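Local coordinates for heat shock protease HtrA (Thermotoga maritima, PDB 1L1J), which probably cleaves proteins as a serine endopeptidase of the heat-shock response, the chain here being its trypsin-like protease domain, at residues T71-V76 against E102-V107; A134-N139 against T146-V151. All blocks are in the same frame, centred on the assembly; numbering follows the deposited sequence.

Interaction 1. Residues T71-V76 against E102-V107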
ATOM      1  N   THR A  71       5.540   0.683  -0.736  1.00 51.59           N
ATOM      2  CA  THR A  71       4.564  -0.309  -0.324  1.00 51.51           C
ATOM      3  C   THR A  71       4.847  -0.706   1.108  1.00 53.29           C
ATOM      4  O   THR A  71       5.650  -0.067   1.792  1.00 53.78           O
ATOM      5  CB  THR A  71       4.617  -1.576  -1.195  1.00 49.55           C
ATOM      6  OG1 THR A  71       3.560  -2.464  -0.805  1.00 46.74           O
ATOM      7  CG2 THR A  71       5.953  -2.282  -1.024  1.00 46.79           C
ATOM      8  N   ASN A  72       4.183  -1.757   1.567  1.00 54.29           N
ATOM      9  CA  ASN A  72       4.395  -2.225   2.920  1.00 57.24           C
ATOM     10  C   ASN A  72       5.503  -3.273   2.939  1.00 58.80           C
ATOM     11  O   ASN A  72       5.555  -4.148   2.068  1.00 58.95           O
ATOM     12  CB  ASN A  72       3.092  -2.791   3.481  1.00 57.88           C
ATOM     13  CG  ASN A  72       2.352  -1.788   4.336  1.00 58.62           C
ATOM     14  OD1 ASN A  72       1.154  -1.921   4.576  1.00 60.32           O
ATOM     15  ND2 ASN A  72       3.074  -0.779   4.817  1.00 58.15           N
ATOM     16  N   TYR A  73       6.401  -3.171   3.918  1.00 59.23           N
ATOM     17  CA  TYR A  73       7.498  -4.115   4.014  1.00 59.52           C
ATOM     18  C   TYR A  73       6.985  -5.530   4.169  1.00 59.35           C
ATOM     19  O   TYR A  73       7.531  -6.448   3.573  1.00 59.69           O
ATOM     20  CB  TYR A  73       8.408  -3.798   5.196  1.00 62.04           C
ATOM     21  CG  TYR A  73       9.598  -4.735   5.266  1.00 64.86           C
ATOM     22  CD1 TYR A  73      10.613  -4.668   4.307  1.00 65.29           C
ATOM     23  CD2 TYR A  73       9.699  -5.709   6.268  1.00 64.92           C
ATOM     24  CE1 TYR A  73      11.692  -5.541   4.338  1.00 65.20           C
ATOM     25  CE2 TYR A  73      10.777  -6.590   6.309  1.00 64.38           C
ATOM     26  CZ  TYR A  73      11.769  -6.497   5.339  1.00 65.34           C
ATOM     27  OH  TYR A  73      12.847  -7.352   5.353  1.00 65.57           O
ATOM     28  N   HIS A  74       5.943  -5.718   4.973  1.00 59.04           N
ATOM     29  CA  HIS A  74       5.405  -7.058   5.170  1.00 58.15           C
ATOM     30  C   HIS A  74       4.959  -7.633   3.835  1.00 57.69           C
ATOM     31  O   HIS A  74       4.961  -8.843   3.638  1.00 59.72           O
ATOM     32  CB  HIS A  74       4.236  -7.048   6.171  1.00 58.76           C
ATOM     33  CG  HIS A  74       2.998  -6.353   5.675  1.00 59.23           C
ATOM     34  ND1 HIS A  74       2.448  -5.266   6.320  1.00 58.18           N
ATOM     35  CD2 HIS A  74       2.185  -6.615   4.624  1.00 58.13           C
ATOM     36  CE1 HIS A  74       1.352  -4.889   5.688  1.00 57.56           C
ATOM     37  NE2 HIS A  74       1.171  -5.693   4.655  1.00 57.38           N
ATOM     38  N   VAL A  75       4.583  -6.764   2.910  1.00 57.23           N
ATOM     39  CA  VAL A  75       4.150  -7.234   1.606  1.00 57.36           C
ATOM     40  C   VAL A  75       5.370  -7.832   0.917  1.00 58.90           C
ATOM     41  O   VAL A  75       5.533  -9.047   0.909  1.00 58.66           O
ATOM     42  CB  VAL A  75       3.527  -6.076   0.766  1.00 55.87           C
ATOM     43  CG1 VAL A  75       3.259  -6.522  -0.665  1.00 52.75           C
ATOM     44  CG2 VAL A  75       2.220  -5.635   1.413  1.00 54.60           C
ATOM     45  N   VAL A  76       6.236  -6.977   0.375  1.00 61.48           N
ATOM     46  CA  VAL A  76       7.451  -7.413  -0.313  1.00 62.18           C
ATOM     47  C   VAL A  76       8.454  -8.061   0.636  1.00 63.88           C
ATOM     48  O   VAL A  76       8.972  -9.140   0.358  1.00 63.47           O
ATOM     49  CB  VAL A  76       8.137  -6.232  -1.033  1.00 61.23           C
ATOM     50  CG1 VAL A  76       9.534  -6.629  -1.477  1.00 61.28           C
ATOM     51  CG2 VAL A  76       7.312  -5.814  -2.241  1.00 59.80           C
ATOM     52  N   GLU A 102      10.425  -2.484  11.068  1.00 63.15           N
ATOM     53  CA  GLU A 102       9.834  -1.871  12.249  1.00 63.11           C
ATOM     54  C   GLU A 102       8.907  -0.683  11.914  1.00 62.77           C
ATOM     55  O   GLU A 102       8.018  -0.343  12.696  1.00 64.12           O
ATOM     56  CB  GLU A 102      10.942  -1.450  13.224  1.00 63.79           C
ATOM     57  CG  GLU A 102      10.493  -1.384  14.687  1.00 63.73           C
ATOM     58  CD  GLU A 102      10.022  -2.732  15.235  1.00 64.23           C
ATOM     59  OE1 GLU A 102       9.520  -2.751  16.384  1.00 62.74           O
ATOM     60  OE2 GLU A 102      10.154  -3.765  14.528  1.00 63.32           O
ATOM     61  N   LEU A 103       9.111  -0.057  10.755  1.00 61.05           N
ATOM     62  CA  LEU A 103       8.270   1.060  10.311  1.00 58.77           C
ATOM     63  C   LEU A 103       7.266   0.497   9.306  1.00 57.95           C
ATOM     64  O   LEU A 103       6.155   1.011   9.132  1.00 57.96           O
ATOM     65  CB  LEU A 103       9.124   2.118   9.617  1.00 56.46           C
ATOM     66  CG  LEU A 103      10.233   2.742  10.455  1.00 54.27           C
ATOM     67  CD1 LEU A 103      11.205   3.457   9.540  1.00 52.22           C
ATOM     68  CD2 LEU A 103       9.635   3.683  11.488  1.00 50.62           C
ATOM     69  N   ASP A 104       7.704  -0.572   8.653  1.00 56.84           N
ATOM     70  CA  ASP A 104       6.962  -1.302   7.638  1.00 56.04           C
ATOM     71  C   ASP A 104       6.816  -0.546   6.323  1.00 55.84           C
ATOM     72  O   ASP A 104       5.758  -0.566   5.694  1.00 55.82           O
ATOM     73  CB  ASP A 104       5.587  -1.733   8.152  1.00 55.09           C
ATOM     74  CG  ASP A 104       4.962  -2.817   7.282  1.00 54.54           C
ATOM     75  OD1 ASP A 104       3.782  -3.164   7.496  1.00 53.27           O
ATOM     76  OD2 ASP A 104       5.658  -3.328   6.379  1.00 54.31           O
ATOM     77  N   ILE A 105       7.895   0.123   5.926  1.00 55.72           N
ATOM     78  CA  ILE A 105       7.956   0.860   4.669  1.00 55.32           C
ATOM     79  C   ILE A 105       8.885   0.035   3.787  1.00 57.00           C
ATOM     80  O   ILE A 105       9.722  -0.713   4.296  1.00 56.33           O
ATOM     81  CB  ILE A 105       8.572   2.263   4.845  1.00 54.45           C
ATOM     82  CG1 ILE A 105       7.683   3.117   5.747  1.00 55.90           C
ATOM     83  CG2 ILE A 105       8.740   2.934   3.495  1.00 52.27           C
ATOM     84  CD1 ILE A 105       8.172   4.555   5.919  1.00 56.20           C
ATOM     85  N   ALA A 106       8.744   0.162   2.472  1.00 58.44           N
ATOM     86  CA  ALA A 106       9.589  -0.593   1.562  1.00 59.59           C
ATOM     87  C   ALA A 106       9.520  -0.010   0.167  1.00 60.55           C
ATOM     88  O   ALA A 106       8.439   0.208  -0.362  1.00 61.63           O
ATOM     89  CB  ALA A 106       9.155  -2.052   1.541  1.00 58.56           C
ATOM     90  N   VAL A 107      10.680   0.245  -0.427  1.00 62.30           N
ATOM     91  CA  VAL A 107      10.729   0.800  -1.769  1.00 64.62           C
ATOM     92  C   VAL A 107      11.200  -0.238  -2.792  1.00 66.71           C
ATOM     93  O   VAL A 107      12.069  -1.071  -2.520  1.00 66.44           O
ATOM     94  CB  VAL A 107      11.635   2.048  -1.826  1.00 64.32           C
ATOM     95  CG1 VAL A 107      13.066   1.670  -1.487  1.00 65.88           C
ATOM     96  CG2 VAL A 107      11.541   2.693  -3.201  1.00 64.25           C
TER
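The Asn72 amide and the Asp104 carboxylate lie stacked, their planes 15° apart, and the His74 ring meets the same carboxylate with its edge, turned 52° from it. CB of Asn72 rests over one face of the His74 ring, and Phe35 packs against that ring edge-to-face. With CG opposite its backbone N (chi1 -164°), Asp104 sends the carboxylate across to His74. ND1 of His74 donates to the syn lone pair of Asp104 OD1 over 2.8 Å, while the His74 backbone N bonds Asp104 OD2 at 2.8 Å. Asn72 ND2 makes a hydrogen bond of 2.8 Å to the backbone O of Asp104, nearly in line with that carbonyl, the oxygen tilted from the amide plane of Asn72. At the edge of the Tyr73 ring, CD1 lies 4.1 Å from Ala106 CB. Replacing Asp104 by an alanine would probably leave both ND1 and the backbone N of His74 without their carboxylate acceptors and the ring freer to turn. The pair fits the His-Asp half of the predicted charge relay; Ser183, its predicted third member, is hydrogen-bonded here through OG to Asn72 OD1. Strand 68-72 here passes into helix 73-76 beside strand 105-109, with Ile20 of strand 17-23 packed on Thr71.

Interaction 2. Residues A134-N139 against T146-V151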
ATOM      1  N   ALA A 134     -10.138  10.938   3.342  1.00 39.84           N
ATOM      2  CA  ALA A 134      -8.972  10.145   2.962  1.00 38.49           C
ATOM      3  C   ALA A 134      -9.450   9.062   1.983  1.00 38.34           C
ATOM      4  O   ALA A 134     -10.462   8.400   2.214  1.00 36.68           O
ATOM      5  CB  ALA A 134      -8.346   9.510   4.173  1.00 37.82           C
ATOM      6  N   ILE A 135      -8.728   8.880   0.889  1.00 36.68           N
ATOM      7  CA  ILE A 135      -9.151   7.895  -0.079  1.00 36.20           C
ATOM      8  C   ILE A 135      -8.098   6.805  -0.140  1.00 36.47           C
ATOM      9  O   ILE A 135      -6.965   7.072  -0.509  1.00 38.57           O
ATOM     10  CB  ILE A 135      -9.330   8.558  -1.472  1.00 35.69           C
ATOM     11  CG1 ILE A 135     -10.029   9.917  -1.319  1.00 34.41           C
ATOM     12  CG2 ILE A 135     -10.182   7.676  -2.372  1.00 35.06           C
ATOM     13  CD1 ILE A 135     -10.159  10.700  -2.609  1.00 30.66           C
ATOM     14  N   ALA A 136      -8.461   5.589   0.247  1.00 35.32           N
ATOM     15  CA  ALA A 136      -7.525   4.474   0.213  1.00 35.54           C
ATOM     16  C   ALA A 136      -7.622   3.805  -1.149  1.00 37.92           C
ATOM     17  O   ALA A 136      -8.728   3.516  -1.617  1.00 41.14           O
ATOM     18  CB  ALA A 136      -7.870   3.490   1.284  1.00 32.08           C
ATOM     19  N   ILE A 137      -6.489   3.576  -1.809  1.00 38.17           N
ATOM     20  CA  ILE A 137      -6.531   2.923  -3.117  1.00 38.19           C
ATOM     21  C   ILE A 137      -5.708   1.653  -3.115  1.00 40.71           C
ATOM     22  O   ILE A 137      -4.597   1.619  -2.571  1.00 42.88           O
ATOM     23  CB  ILE A 137      -6.015   3.820  -4.256  1.00 36.21           C
ATOM     24  CG1 ILE A 137      -6.752   5.161  -4.260  1.00 35.24           C
ATOM     25  CG2 ILE A 137      -6.262   3.129  -5.588  1.00 37.57           C
ATOM     26  CD1 ILE A 137      -6.759   5.867  -5.587  1.00 27.99           C
ATOM     27  N   GLY A 138      -6.258   0.602  -3.716  1.00 41.77           N
ATOM     28  CA  GLY A 138      -5.558  -0.668  -3.760  1.00 44.66           C
ATOM     29  C   GLY A 138      -5.588  -1.269  -5.149  1.00 46.92           C
ATOM     30  O   GLY A 138      -6.294  -0.761  -6.034  1.00 48.35           O
ATOM     31  N   ASN A 139      -4.854  -2.359  -5.353  1.00 45.87           N
ATOM     32  CA  ASN A 139      -4.837  -2.957  -6.675  1.00 46.04           C
ATOM     33  C   ASN A 139      -4.316  -4.388  -6.713  1.00 45.85           C
ATOM     34  O   ASN A 139      -3.642  -4.781  -7.666  1.00 45.80           O
ATOM     35  CB  ASN A 139      -3.995  -2.079  -7.601  1.00 44.66           C
ATOM     36  CG  ASN A 139      -4.126  -2.482  -9.056  1.00 44.65           C
ATOM     37  OD1 ASN A 139      -4.660  -3.550  -9.369  1.00 42.76           O
ATOM     38  ND2 ASN A 139      -3.636  -1.633  -9.957  1.00 43.20           N
ATOM     39  N   THR A 146      -9.329  -1.040  -6.264  1.00 41.32           N
ATOM     40  CA  THR A 146     -10.402  -1.057  -5.280  1.00 39.16           C
ATOM     41  C   THR A 146     -10.287   0.260  -4.508  1.00 38.50           C
ATOM     42  O   THR A 146      -9.189   0.778  -4.341  1.00 39.87           O
ATOM     43  CB  THR A 146     -10.254  -2.238  -4.294  1.00 39.19           C
ATOM     44  OG1 THR A 146      -8.884  -2.380  -3.913  1.00 41.65           O
ATOM     45  CG2 THR A 146     -10.715  -3.527  -4.935  1.00 38.51           C
ATOM     46  N   VAL A 147     -11.405   0.805  -4.036  1.00 37.07           N
ATOM     47  CA  VAL A 147     -11.369   2.069  -3.305  1.00 36.24           C
ATOM     48  C   VAL A 147     -12.300   2.122  -2.095  1.00 34.54           C
ATOM     49  O   VAL A 147     -13.406   1.609  -2.145  1.00 35.66           O
ATOM     50  CB  VAL A 147     -11.720   3.246  -4.257  1.00 37.75           C
ATOM     51  CG1 VAL A 147     -12.047   4.498  -3.464  1.00 37.87           C
ATOM     52  CG2 VAL A 147     -10.551   3.517  -5.197  1.00 36.73           C
ATOM     53  N   THR A 148     -11.837   2.722  -1.002  1.00 33.04           N
ATOM     54  CA  THR A 148     -12.651   2.875   0.205  1.00 31.86           C
ATOM     55  C   THR A 148     -12.438   4.293   0.691  1.00 30.06           C
ATOM     56  O   THR A 148     -11.349   4.835   0.600  1.00 29.59           O
ATOM     57  CB  THR A 148     -12.288   1.879   1.344  1.00 32.24           C
ATOM     58  OG1 THR A 148     -10.934   2.067   1.757  1.00 33.10           O
ATOM     59  CG2 THR A 148     -12.471   0.450   0.873  1.00 34.02           C
ATOM     60  N   VAL A 149     -13.501   4.899   1.186  1.00 29.20           N
ATOM     61  CA  VAL A 149     -13.439   6.268   1.627  1.00 29.28           C
ATOM     62  C   VAL A 149     -13.847   6.444   3.072  1.00 29.50           C
ATOM     63  O   VAL A 149     -14.694   5.726   3.597  1.00 30.94           O
ATOM     64  CB  VAL A 149     -14.337   7.136   0.742  1.00 27.99           C
ATOM     65  CG1 VAL A 149     -14.140   8.596   1.057  1.00 27.18           C
ATOM     66  CG2 VAL A 149     -14.021   6.861  -0.690  1.00 29.12           C
ATOM     67  N   GLY A 150     -13.226   7.423   3.700  1.00 28.43           N
ATOM     68  CA  GLY A 150     -13.502   7.722   5.080  1.00 30.48           C
ATOM     69  C   GLY A 150     -12.953   9.096   5.398  1.00 32.30           C
ATOM     70  O   GLY A 150     -12.952  10.010   4.557  1.00 34.12           O
ATOM     71  N   VAL A 151     -12.442   9.251   6.605  1.00 31.83           N
ATOM     72  CA  VAL A 151     -11.929  10.548   6.992  1.00 33.08           C
ATOM     73  C   VAL A 151     -10.746  10.353   7.918  1.00 31.71           C
ATOM     74  O   VAL A 151     -10.520   9.237   8.394  1.00 34.38           O
ATOM     75  CB  VAL A 151     -13.069  11.344   7.669  1.00 33.51           C
ATOM     76  CG1 VAL A 151     -12.978  11.254   9.191  1.00 32.41           C
ATOM     77  CG2 VAL A 151     -13.062  12.741   7.162  1.00 34.59           C
TER
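Ala136 and Thr148 exchange two backbone hydrogen bonds at the middle of this antiparallel strand pair, from Ala136 N to Thr148 O at 3.0 Å and from Thr148 N to Ala136 O. Reciprocal pairs of bonds also join Ala134 to Gly150 and Gly138 to Thr146. The pairing is less even at its ends: Ala134 N meets Gly150 O, and Thr146 N meets Gly138 O, from well above the carbonyl plane, whereas the central bonds are better aligned. The strand axes approach to 4.9 Å, with 163° between their directions. In the non-hydrogen-bonded pairs, Ile135 with Val149 and Ile137 with Val147, the CA atoms come nearer each other. A CA-H...O contact, Val147 CA to Ala136 O at 3.5 Å, adds to the backbone pairing.

Apolar contacts gather on the face bearing Ile135, Ile137, Val147 and Val149. CG2 of Ile135 lies 3.8 Å from CG1 of Val147; both methyls stand anti to their own backbone N (Val147 chi1 165°), which turns them toward each other diagonally across the strands. The same Ile135 CG2 approaches Val149 CG2 at 4.3 Å, and Ile137 CG1 lies 4.2 Å from Val147 CG2. Helix 5-13 covers part of this face through Ile6, Val9 and Val10.

Polar and small groups occupy the other face. Thr148 OG1 touches Ala136 CB at 3.4 Å and is hydrogen-bonded to the backbone O of Ala177. Near Gly138 lies Asn182, a predicted substrate-binding residue. The two segments form an antiparallel beta hairpin within the second of the two beta-barrels of the trypsin-like (chymotrypsin) fold.

From the N terminus, strand 17-23 and strand 54-64 precede the first contact. Interaction 1 closes a loop of 25 intervening residues, joining the end of strand 68-72 to the start of strand 105-109 within the first antiparallel sheet. The chain then leaves for the mixed sheet, where interaction 2 pairs strand 133-138 with strand 146-160 and closes a short hairpin with six residues between its segments. The two loops follow in series; neither nests in nor crosses the other. The centres of interactions 1 and 2 are about 19 Å apart, on opposite sides of the chain's centre. Ser183 comes close to Asn72 of interaction 1 and the adjoining Asn182 close to Gly138 of interaction 2, so the predicted active-site segment approaches both.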